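Local coordinates for penicillin-binding protein PbpB (Mycobacterium tuberculosis, PDB 6KGU) that cross-links the peptides of peptidoglycan during cell-wall synthesis and is inactivated by beta-lactam antibiotics such as aztreonam, at residues A[130-138]-A[195-206]; A[500-511]-A[534-545]. All blocks are in the same frame, centred on the assembly; numbering follows the deposited sequence.

Interaction 1: A[130-138]-A[195-206]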
loop_
_atom_site.group_PDB
_atom_site.type_symbol
_atom_site.label_atom_id
_atom_site.label_comp_id
_atom_site.label_asym_id
_atom_site.label_seq_id
_atom_site.Cartn_x
_atom_site.Cartn_y
_atom_site.Cartn_z
ATOM N N GLY A 130 21.809 -6.998 7.393
ATOM C CA GLY A 130 20.809 -7.640 6.561
ATOM C C GLY A 130 20.988 -7.445 5.073
ATOM O O GLY A 130 20.146 -7.896 4.293
ATOM N N GLY A 131 22.062 -6.796 4.644
ATOM C CA GLY A 131 22.285 -6.620 3.222
ATOM C C GLY A 131 21.174 -5.783 2.619
ATOM O O GLY A 131 20.942 -4.639 3.015
ATOM N N SER A 132 20.450 -6.360 1.660
ATOM C CA SER A 132 19.381 -5.636 0.983
ATOM C C SER A 132 18.136 -5.448 1.851
ATOM O O SER A 132 17.218 -4.735 1.429
ATOM C CB SER A 132 19.000 -6.367 -0.315
ATOM O OG SER A 132 18.310 -7.564 -0.014
ATOM N N LEU A 133 18.074 -6.046 3.039
ATOM C CA LEU A 133 16.834 -6.018 3.818
ATOM C C LEU A 133 16.377 -4.584 4.097
ATOM O O LEU A 133 17.098 -3.796 4.721
ATOM C CB LEU A 133 17.012 -6.770 5.132
ATOM C CG LEU A 133 15.796 -6.765 6.076
ATOM C CD1 LEU A 133 14.660 -7.570 5.470
ATOM C CD2 LEU A 133 16.147 -7.341 7.459
ATOM N N ALA A 134 15.170 -4.251 3.639
ATOM C CA ALA A 134 14.609 -2.909 3.815
ATOM C C ALA A 134 15.556 -1.816 3.313
ATOM O O ALA A 134 15.509 -0.680 3.785
ATOM C CB ALA A 134 14.235 -2.651 5.283
ATOM N N ALA A 135 16.421 -2.138 2.340
ATOM C CA ALA A 135 17.332 -1.117 1.831
ATOM C C ALA A 135 16.602 -0.028 1.069
ATOM O O ALA A 135 17.128 1.082 0.952
ATOM C CB ALA A 135 18.400 -1.734 0.923
ATOM N N ASN A 136 15.410 -0.322 0.543
ATOM C CA ASN A 136 14.607 0.726 -0.097
ATOM C C ASN A 136 14.291 1.858 0.876
ATOM O O ASN A 136 14.170 3.024 0.466
ATOM C CB ASN A 136 13.305 0.117 -0.642
ATOM C CG ASN A 136 12.596 -0.766 0.381
ATOM O OD1 ASN A 136 13.190 -1.690 0.959
ATOM N ND2 ASN A 136 11.326 -0.466 0.627
ATOM N N VAL A 137 14.136 1.523 2.154
ATOM C CA VAL A 137 13.845 2.486 3.214
ATOM C C VAL A 137 15.129 3.034 3.827
ATOM O O VAL A 137 15.320 4.251 3.911
ATOM C CB VAL A 137 12.938 1.812 4.273
ATOM C CG1 VAL A 137 12.933 2.592 5.580
ATOM C CG2 VAL A 137 11.493 1.644 3.730
ATOM N N VAL A 138 16.036 2.130 4.209
ATOM C CA VAL A 138 17.227 2.501 4.970
ATOM C C VAL A 138 18.161 3.360 4.129
ATOM O O VAL A 138 18.684 4.378 4.599
ATOM C CB VAL A 138 17.947 1.236 5.481
ATOM C CG1 VAL A 138 19.378 1.558 5.935
ATOM C CG2 VAL A 138 17.153 0.559 6.588
ATOM N N LEU A 195 12.621 2.429 13.727
ATOM C CA LEU A 195 11.576 2.367 12.712
ATOM C C LEU A 195 10.364 1.585 13.219
ATOM O O LEU A 195 10.451 0.795 14.161
ATOM C CB LEU A 195 12.101 1.718 11.428
ATOM C CG LEU A 195 13.361 2.382 10.851
ATOM C CD1 LEU A 195 13.838 1.682 9.597
ATOM C CD2 LEU A 195 13.087 3.861 10.561
ATOM N N THR A 196 9.222 1.803 12.560
ATOM C CA THR A 196 8.053 0.962 12.799
ATOM C C THR A 196 8.189 -0.428 12.184
ATOM O O THR A 196 7.383 -1.307 12.513
ATOM C CB THR A 196 6.796 1.643 12.244
ATOM O OG1 THR A 196 6.975 1.910 10.845
ATOM C CG2 THR A 196 6.528 2.959 12.964
ATOM N N LEU A 197 9.159 -0.627 11.279
ATOM C CA LEU A 197 9.349 -1.915 10.620
ATOM C C LEU A 197 9.547 -3.040 11.628
ATOM O O LEU A 197 10.170 -2.863 12.678
ATOM C CB LEU A 197 10.567 -1.891 9.682
ATOM C CG LEU A 197 10.555 -0.959 8.465
ATOM C CD1 LEU A 197 11.840 -1.139 7.631
ATOM C CD2 LEU A 197 9.300 -1.169 7.585
ATOM N N ASP A 198 9.021 -4.204 11.283
ATOM C CA ASP A 198 9.324 -5.456 11.957
ATOM C C ASP A 198 10.172 -6.265 10.987
ATOM O O ASP A 198 9.676 -6.700 9.943
ATOM C CB ASP A 198 8.032 -6.176 12.343
ATOM C CG ASP A 198 8.274 -7.503 13.040
ATOM O OD1 ASP A 198 9.139 -8.274 12.598
ATOM O OD2 ASP A 198 7.573 -7.776 14.029
ATOM N N ASN A 199 11.443 -6.483 11.344
ATOM C CA ASN A 199 12.387 -7.105 10.419
ATOM C C ASN A 199 11.945 -8.497 10.001
ATOM O O ASN A 199 12.202 -8.898 8.866
ATOM C CB ASN A 199 13.786 -7.148 11.033
ATOM C CG ASN A 199 14.510 -5.805 10.919
ATOM O OD1 ASN A 199 13.983 -4.852 10.334
ATOM N ND2 ASN A 199 15.714 -5.727 11.472
ATOM N N ASP A 200 11.270 -9.241 10.882
ATOM C CA ASP A 200 10.778 -10.561 10.503
ATOM C C ASP A 200 9.691 -10.449 9.441
ATOM O O ASP A 200 9.712 -11.160 8.433
ATOM C CB ASP A 200 10.240 -11.307 11.728
ATOM C CG ASP A 200 11.290 -11.492 12.819
ATOM O OD1 ASP A 200 12.497 -11.614 12.492
ATOM O OD2 ASP A 200 10.897 -11.528 14.003
ATOM N N ILE A 201 8.723 -9.567 9.659
ATOM C CA ILE A 201 7.693 -9.354 8.651
ATOM C C ILE A 201 8.316 -8.808 7.369
ATOM O O ILE A 201 8.060 -9.317 6.270
ATOM C CB ILE A 201 6.587 -8.442 9.205
ATOM C CG1 ILE A 201 5.938 -9.126 10.419
ATOM C CG2 ILE A 201 5.582 -8.112 8.105
ATOM C CD1 ILE A 201 4.924 -8.274 11.204
ATOM N N GLN A 202 9.193 -7.804 7.498
ATOM C CA GLN A 202 9.834 -7.227 6.319
ATOM C C GLN A 202 10.572 -8.289 5.521
ATOM O O GLN A 202 10.452 -8.348 4.298
ATOM C CB GLN A 202 10.796 -6.104 6.724
ATOM C CG GLN A 202 11.639 -5.557 5.561
ATOM C CD GLN A 202 10.856 -4.599 4.690
ATOM O OE1 GLN A 202 9.890 -4.003 5.149
ATOM N NE2 GLN A 202 11.280 -4.429 3.427
ATOM N N PHE A 203 11.346 -9.146 6.204
ATOM C CA PHE A 203 12.134 -10.146 5.494
ATOM C C PHE A 203 11.235 -11.092 4.709
ATOM O O PHE A 203 11.514 -11.412 3.544
ATOM C CB PHE A 203 13.017 -10.933 6.478
ATOM C CG PHE A 203 13.915 -11.935 5.802
ATOM C CD1 PHE A 203 14.934 -11.513 4.957
ATOM C CD2 PHE A 203 13.744 -13.291 6.009
ATOM C CE1 PHE A 203 15.768 -12.423 4.330
ATOM C CE2 PHE A 203 14.577 -14.210 5.386
ATOM C CZ PHE A 203 15.589 -13.779 4.544
ATOM N N TYR A 204 10.145 -11.554 5.330
ATOM C CA TYR A 204 9.247 -12.474 4.632
ATOM C C TYR A 204 8.562 -11.774 3.462
ATOM O O TYR A 204 8.495 -12.307 2.348
ATOM C CB TYR A 204 8.202 -13.031 5.607
ATOM C CG TYR A 204 7.329 -14.108 5.009
ATOM C CD1 TYR A 204 7.759 -15.431 4.956
ATOM C CD2 TYR A 204 6.077 -13.808 4.506
ATOM C CE1 TYR A 204 6.964 -16.431 4.392
ATOM C CE2 TYR A 204 5.269 -14.791 3.951
ATOM C CZ TYR A 204 5.721 -16.100 3.891
ATOM O OH TYR A 204 4.908 -17.062 3.333
ATOM N N VAL A 205 8.036 -10.572 3.703
ATOM C CA VAL A 205 7.345 -9.846 2.637
ATOM C C VAL A 205 8.307 -9.531 1.493
ATOM O O VAL A 205 7.970 -9.708 0.321
ATOM C CB VAL A 205 6.686 -8.579 3.207
ATOM C CG1 VAL A 205 6.153 -7.676 2.067
ATOM C CG2 VAL A 205 5.548 -8.983 4.173
ATOM N N GLN A 206 9.535 -9.107 1.815
ATOM C CA GLN A 206 10.484 -8.726 0.765
ATOM C C GLN A 206 10.848 -9.917 -0.112
ATOM O O GLN A 206 10.930 -9.794 -1.338
ATOM C CB GLN A 206 11.740 -8.100 1.391
ATOM C CG GLN A 206 12.706 -7.466 0.374
ATOM C CD GLN A 206 13.753 -6.564 1.027
ATOM O OE1 GLN A 206 13.536 -6.012 2.115
ATOM N NE2 GLN A 206 14.911 -6.436 0.375
HETATM O O HOH W 1 16.127 -8.826 -1.553
#

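Interaction 2: A[500-511]-A[534-545]. With CO (cobalt (II) ion), chain C.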
loop_
_atom_site.group_PDB
_atom_site.type_symbol
_atom_site.label_atom_id
_atom_site.label_comp_id
_atom_site.label_asym_id
_atom_site.label_seq_id
_atom_site.Cartn_x
_atom_site.Cartn_y
_atom_site.Cartn_z
ATOM N N GLY A 500 -6.045 -5.590 0.927
ATOM C CA GLY A 500 -6.941 -6.355 1.768
ATOM C C GLY A 500 -6.663 -6.126 3.237
ATOM O O GLY A 500 -5.707 -5.447 3.623
ATOM N N ILE A 501 -7.511 -6.735 4.057
ATOM C CA ILE A 501 -7.505 -6.560 5.506
ATOM C C ILE A 501 -7.556 -7.941 6.139
ATOM O O ILE A 501 -8.383 -8.773 5.745
ATOM C CB ILE A 501 -8.702 -5.702 5.965
ATOM C CG1 ILE A 501 -8.621 -4.288 5.346
ATOM C CG2 ILE A 501 -8.796 -5.645 7.483
ATOM C CD1 ILE A 501 -9.933 -3.473 5.442
ATOM N N ALA A 502 -6.652 -8.196 7.077
ATOM C CA ALA A 502 -6.684 -9.411 7.900
ATOM C C ALA A 502 -6.959 -9.037 9.370
ATOM O O ALA A 502 -6.105 -8.433 10.019
ATOM C CB ALA A 502 -5.371 -10.169 7.777
ATOM N N THR A 503 -8.150 -9.322 9.893
ATOM C CA THR A 503 -9.303 -9.826 9.158
ATOM C C THR A 503 -10.472 -8.849 9.291
ATOM O O THR A 503 -10.380 -7.851 10.009
ATOM C CB THR A 503 -9.776 -11.168 9.705
ATOM O OG1 THR A 503 -10.164 -10.965 11.065
ATOM C CG2 THR A 503 -8.667 -12.203 9.651
ATOM N N ALA A 504 -11.592 -9.182 8.651
ATOM C CA ALA A 504 -12.746 -8.284 8.667
ATOM C C ALA A 504 -13.331 -8.155 10.066
ATOM O O ALA A 504 -13.733 -7.062 10.484
ATOM C CB ALA A 504 -13.816 -8.778 7.697
ATOM N N ASP A 505 -13.393 -9.262 10.808
ATOM C CA ASP A 505 -14.003 -9.196 12.124
ATOM C C ASP A 505 -13.020 -8.715 13.177
ATOM O O ASP A 505 -13.445 -8.192 14.208
ATOM C CB ASP A 505 -14.567 -10.557 12.500
ATOM C CG ASP A 505 -13.490 -11.632 12.567
ATOM O OD1 ASP A 505 -12.736 -11.818 11.583
ATOM O OD2 ASP A 505 -13.375 -12.267 13.624
ATOM N N ASN A 506 -11.723 -8.854 12.925
ATOM C CA ASN A 506 -10.683 -8.348 13.822
ATOM C C ASN A 506 -9.520 -7.804 12.995
ATOM O O ASN A 506 -8.521 -8.497 12.757
ATOM C CB ASN A 506 -10.214 -9.444 14.782
ATOM C CG ASN A 506 -9.251 -8.920 15.824
ATOM O OD1 ASN A 506 -9.157 -7.717 16.041
ATOM N ND2 ASN A 506 -8.523 -9.815 16.459
ATOM N N PRO A 507 -9.615 -6.554 12.536
ATOM C CA PRO A 507 -8.547 -5.996 11.692
ATOM C C PRO A 507 -7.242 -5.858 12.461
ATOM O O PRO A 507 -7.168 -5.168 13.482
ATOM C CB PRO A 507 -9.111 -4.633 11.264
ATOM C CG PRO A 507 -10.607 -4.821 11.336
ATOM C CD PRO A 507 -10.793 -5.671 12.573
ATOM N N ARG A 508 -6.209 -6.531 11.967
ATOM C CA ARG A 508 -4.858 -6.424 12.501
ATOM C C ARG A 508 -3.848 -5.921 11.479
ATOM O O ARG A 508 -2.934 -5.170 11.835
ATOM C CB ARG A 508 -4.383 -7.792 13.027
ATOM C CG ARG A 508 -5.308 -8.456 14.051
ATOM C CD ARG A 508 -4.967 -9.958 14.154
ATOM N NE ARG A 508 -5.800 -10.682 15.113
ATOM C CZ ARG A 508 -5.362 -11.169 16.268
ATOM N NH1 ARG A 508 -4.090 -11.031 16.610
ATOM N NH2 ARG A 508 -6.189 -11.819 17.073
ATOM N N TYR A 509 -3.975 -6.344 10.226
ATOM C CA TYR A 509 -2.997 -6.062 9.190
ATOM C C TYR A 509 -3.705 -5.582 7.937
ATOM O O TYR A 509 -4.758 -6.110 7.560
ATOM C CB TYR A 509 -2.166 -7.287 8.852
ATOM C CG TYR A 509 -1.384 -7.808 10.033
ATOM C CD1 TYR A 509 -0.279 -7.117 10.517
ATOM C CD2 TYR A 509 -1.758 -8.981 10.664
ATOM C CE1 TYR A 509 0.433 -7.595 11.607
ATOM C CE2 TYR A 509 -1.045 -9.469 11.755
ATOM C CZ TYR A 509 0.045 -8.772 12.216
ATOM O OH TYR A 509 0.751 -9.261 13.294
ATOM N N VAL A 510 -3.120 -4.579 7.296
ATOM C CA VAL A 510 -3.604 -4.079 6.020
ATOM C C VAL A 510 -2.481 -4.285 5.017
ATOM O O VAL A 510 -1.335 -3.901 5.280
ATOM C CB VAL A 510 -4.021 -2.601 6.120
ATOM C CG1 VAL A 510 -4.741 -2.156 4.859
ATOM C CG2 VAL A 510 -4.890 -2.385 7.361
ATOM N N ILE A 511 -2.795 -4.919 3.891
ATOM C CA ILE A 511 -1.789 -5.331 2.925
ATOM C C ILE A 511 -2.141 -4.745 1.566
ATOM O O ILE A 511 -3.242 -4.982 1.062
ATOM C CB ILE A 511 -1.686 -6.861 2.840
ATOM C CG1 ILE A 511 -1.284 -7.438 4.203
ATOM C CG2 ILE A 511 -0.669 -7.241 1.728
ATOM C CD1 ILE A 511 -1.511 -8.922 4.339
ATOM N N PHE A 534 -1.299 -11.900 -1.724
ATOM C CA PHE A 534 -2.010 -11.535 -0.504
ATOM C C PHE A 534 -2.301 -12.773 0.337
ATOM O O PHE A 534 -2.155 -12.746 1.562
ATOM C CB PHE A 534 -3.309 -10.799 -0.847
ATOM C CG PHE A 534 -4.189 -10.536 0.361
ATOM C CD1 PHE A 534 -5.128 -11.484 0.774
ATOM C CD2 PHE A 534 -4.075 -9.338 1.079
ATOM C CE1 PHE A 534 -5.935 -11.249 1.897
ATOM C CE2 PHE A 534 -4.887 -9.082 2.193
ATOM C CZ PHE A 534 -5.817 -10.052 2.601
ATOM N N HIS A 535 -2.755 -13.849 -0.310
ATOM C CA HIS A 535 -2.996 -15.128 0.360
ATOM C C HIS A 535 -1.794 -15.568 1.186
ATOM O O HIS A 535 -1.920 -15.871 2.383
ATOM C CB HIS A 535 -3.319 -16.191 -0.693
ATOM C CG HIS A 535 -3.527 -17.557 -0.128
ATOM N ND1 HIS A 535 -4.752 -17.990 0.321
ATOM C CD2 HIS A 535 -2.673 -18.594 0.051
ATOM C CE1 HIS A 535 -4.646 -19.230 0.765
ATOM N NE2 HIS A 535 -3.396 -19.620 0.607
ATOM N N ASN A 536 -0.618 -15.597 0.551
ATOM C CA ASN A 536 0.605 -16.043 1.213
ATOM C C ASN A 536 0.943 -15.165 2.411
ATOM O O ASN A 536 1.220 -15.660 3.506
ATOM C CB ASN A 536 1.769 -16.026 0.219
ATOM C CG ASN A 536 1.608 -17.043 -0.884
ATOM O OD1 ASN A 536 0.789 -17.950 -0.781
ATOM N ND2 ASN A 536 2.404 -16.906 -1.945
ATOM N N ILE A 537 0.952 -13.847 2.211
ATOM C CA ILE A 537 1.374 -12.940 3.280
ATOM C C ILE A 537 0.359 -12.930 4.417
ATOM O O ILE A 537 0.718 -13.053 5.591
ATOM C CB ILE A 537 1.605 -11.520 2.733
ATOM C CG1 ILE A 537 2.818 -11.503 1.793
ATOM C CG2 ILE A 537 1.778 -10.506 3.891
ATOM C CD1 ILE A 537 2.895 -10.274 0.930
ATOM N N ALA A 538 -0.918 -12.746 4.090
ATOM C CA ALA A 538 -1.920 -12.638 5.144
ATOM C C ALA A 538 -2.043 -13.949 5.911
ATOM O O ALA A 538 -2.220 -13.941 7.133
ATOM C CB ALA A 538 -3.273 -12.228 4.555
ATOM N N GLY A 539 -1.950 -15.079 5.207
ATOM C CA GLY A 539 -2.009 -16.367 5.879
ATOM C C GLY A 539 -0.835 -16.582 6.811
ATOM O O GLY A 539 -0.993 -17.100 7.918
ATOM N N TRP A 540 0.357 -16.179 6.381
ATOM C CA TRP A 540 1.539 -16.312 7.224
ATOM C C TRP A 540 1.458 -15.397 8.444
ATOM O O TRP A 540 1.907 -15.766 9.538
ATOM C CB TRP A 540 2.798 -16.017 6.402
ATOM C CG TRP A 540 4.071 -16.080 7.190
ATOM C CD1 TRP A 540 4.769 -17.208 7.546
ATOM C CD2 TRP A 540 4.824 -14.972 7.692
ATOM N NE1 TRP A 540 5.897 -16.862 8.245
ATOM C CE2 TRP A 540 5.951 -15.498 8.356
ATOM C CE3 TRP A 540 4.647 -13.583 7.659
ATOM C CZ2 TRP A 540 6.890 -14.690 8.976
ATOM C CZ3 TRP A 540 5.594 -12.779 8.271
ATOM C CH2 TRP A 540 6.694 -13.333 8.922
ATOM N N LEU A 541 0.899 -14.195 8.277
ATOM C CA LEU A 541 0.746 -13.312 9.427
ATOM C C LEU A 541 -0.222 -13.899 10.445
ATOM O O LEU A 541 -0.036 -13.710 11.653
ATOM C CB LEU A 541 0.269 -11.923 8.980
ATOM C CG LEU A 541 1.276 -11.053 8.205
ATOM C CD1 LEU A 541 0.602 -9.841 7.561
ATOM C CD2 LEU A 541 2.407 -10.603 9.127
ATOM N N MET A 542 -1.259 -14.606 9.985
ATOM C CA MET A 542 -2.190 -15.208 10.931
ATOM C C MET A 542 -1.527 -16.352 11.682
ATOM O O MET A 542 -1.626 -16.442 12.909
ATOM C CB MET A 542 -3.451 -15.689 10.211
ATOM C CG MET A 542 -4.225 -14.584 9.510
ATOM S SD MET A 542 -4.937 -13.366 10.614
ATOM C CE MET A 542 -3.668 -12.128 10.790
ATOM N N GLN A 543 -0.814 -17.220 10.961
ATOM C CA GLN A 543 -0.213 -18.389 11.596
ATOM C C GLN A 543 0.850 -17.977 12.603
ATOM O O GLN A 543 0.881 -18.476 13.734
ATOM C CB GLN A 543 0.370 -19.327 10.534
ATOM C CG GLN A 543 -0.701 -19.831 9.540
ATOM C CD GLN A 543 -0.117 -20.584 8.338
ATOM O OE1 GLN A 543 1.094 -20.726 8.217
ATOM N NE2 GLN A 543 -0.982 -21.069 7.459
ATOM N N ARG A 544 1.718 -17.043 12.217
ATOM C CA ARG A 544 2.852 -16.725 13.071
ATOM C C ARG A 544 2.422 -16.101 14.391
ATOM O O ARG A 544 3.167 -16.191 15.374
ATOM C CB ARG A 544 3.820 -15.803 12.336
ATOM C CG ARG A 544 3.428 -14.356 12.387
ATOM C CD ARG A 544 4.350 -13.463 11.562
ATOM N NE ARG A 544 5.614 -13.150 12.221
ATOM C CZ ARG A 544 5.806 -12.116 13.037
ATOM N NH1 ARG A 544 4.806 -11.288 13.335
ATOM N NH2 ARG A 544 6.999 -11.917 13.568
ATOM N N GLU A 545 1.243 -15.484 14.445
ATOM C CA GLU A 545 0.693 -14.986 15.697
ATOM C C GLU A 545 -0.373 -15.908 16.283
ATOM O O GLU A 545 -1.041 -15.527 17.248
ATOM C CB GLU A 545 0.118 -13.585 15.502
ATOM C CG GLU A 545 1.166 -12.495 15.619
ATOM C CD GLU A 545 0.586 -11.175 16.064
ATOM O OE1 GLU A 545 -0.543 -10.834 15.634
ATOM O OE2 GLU A 545 1.258 -10.480 16.855
HETATM CO CO CO C . -2.290 -21.346 1.259
HETATM O O HOH W 2 1.911 -11.719 12.498
HETATM O O HOH W 3 -0.314 -20.603 0.693
HETATM O O HOH W 4 -0.600 -20.307 2.019
HETATM O O HOH W 5 -2.467 -21.027 3.076
HETATM O O HOH W 6 -3.976 -21.611 2.563
#

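Interaction 1: A[130-138]-A[195-206]
Gln206 swings its CG away from its own backbone N (chi1 -171°) and stays extended beyond it, reaching from helix 199-216 to the turns of 130-138, whereas Gln202, one helical turn earlier, bends at chi2 and lays its CG against Leu133 and Ala134. The Gln206 amide reads two backbone groups. Ala134 N meets a lone pair of Gln206 OE1 at 2.8 Å, within the plane of that carbonyl. Gln206 NE2 donates to Ser132 O at 3.1 Å, almost straight, but meets that carbonyl from above its plane, on the face opposite Ala135 N, the donor that closes the type II turn from Ser132 to Ala135. Gln202 NE2 gives Gln206 OE1 a second bond of 3.1 Å and also serves Met236 O of strand 233-238. Leu133 CD1 wedges between Gln202 CG and Phe203 CA, 3.6 Å from each, at the edge of the Phe203 ring. Ala134 CB rests 3.7 Å from Leu197 CD1, and Val137 CG1 meets Leu195 CD1 at 4.2 Å. Two donors on OE1 leave little freedom for the Gln206 amide to flip, and the turn leading into helix 135-138 is tied to the longer helix by neutral amide bonds flanked by apolar contacts.

Interaction 2: A[500-511]-A[534-545]
Strands 500-502 and 509-511 form an antiparallel hairpin with a classic beta bulge, in which Ala502 O accepts from both Arg508 N and Tyr509 N, and helix 534-544 runs beside them nearly parallel to the first strand (16°) and antiparallel to the second (166°). Leu541 CD1 sits over one face of the Tyr509 ring in a CH-pi contact, 4.1 Å from the centroid, while Met542 CE lies at the ring edge, 3.7 Å from Tyr509 CD2. Bends at chi2 and chi3 carry Met542 CE back toward the strands, where it lies 4.0 Å from Ala502 CB. Tyr509 OH is 2.8 Å from the oxygen of water 2, which donates to Leu541 O and accepts from Arg544 NH1. Glu545 OE1 forms a long salt bridge to Arg508 NH1 (3.7 Å), their planar groups nearly perpendicular. Ile511 CD1 packs against Ile537 CG2 at 3.7 Å and Ala538 CB. Phe534 CE2 comes within 3.4 Å of Gly500 CA. His535 turns outward to bind a cobalt ion. Helix 531-544 lies on one face of this sheet beside helix 199-216, with Ile537 against Val205, while helix 390-401 packs on the other face through Ile501 and Val510.

How the interactions relate
The centres of the two contacts lie about 18 Å apart, and interaction 1 closes along the chain before interaction 2 opens. They meet where helix 199-216 packs against helix 531-544: the rings of Tyr204 and Trp540 stack, and Ile201 touches Leu541 and Arg544. Strand 220-227 pairs with strand 509-516 in the antiparallel transpeptidase sheet, and strand 233-238 of the same sheet receives Gln202 and Asn136 of interaction 1. Interaction 1 thus ties the N-terminal dimerisation-domain region to helix 199-216, and interaction 2 packs the neighbouring helix 531-544 on the sheet, consistent with the helical layer on one face of a transpeptidase sheet. Both lie away from the aztreonam pocket; Gly500 is about 13 Å from the bound drug.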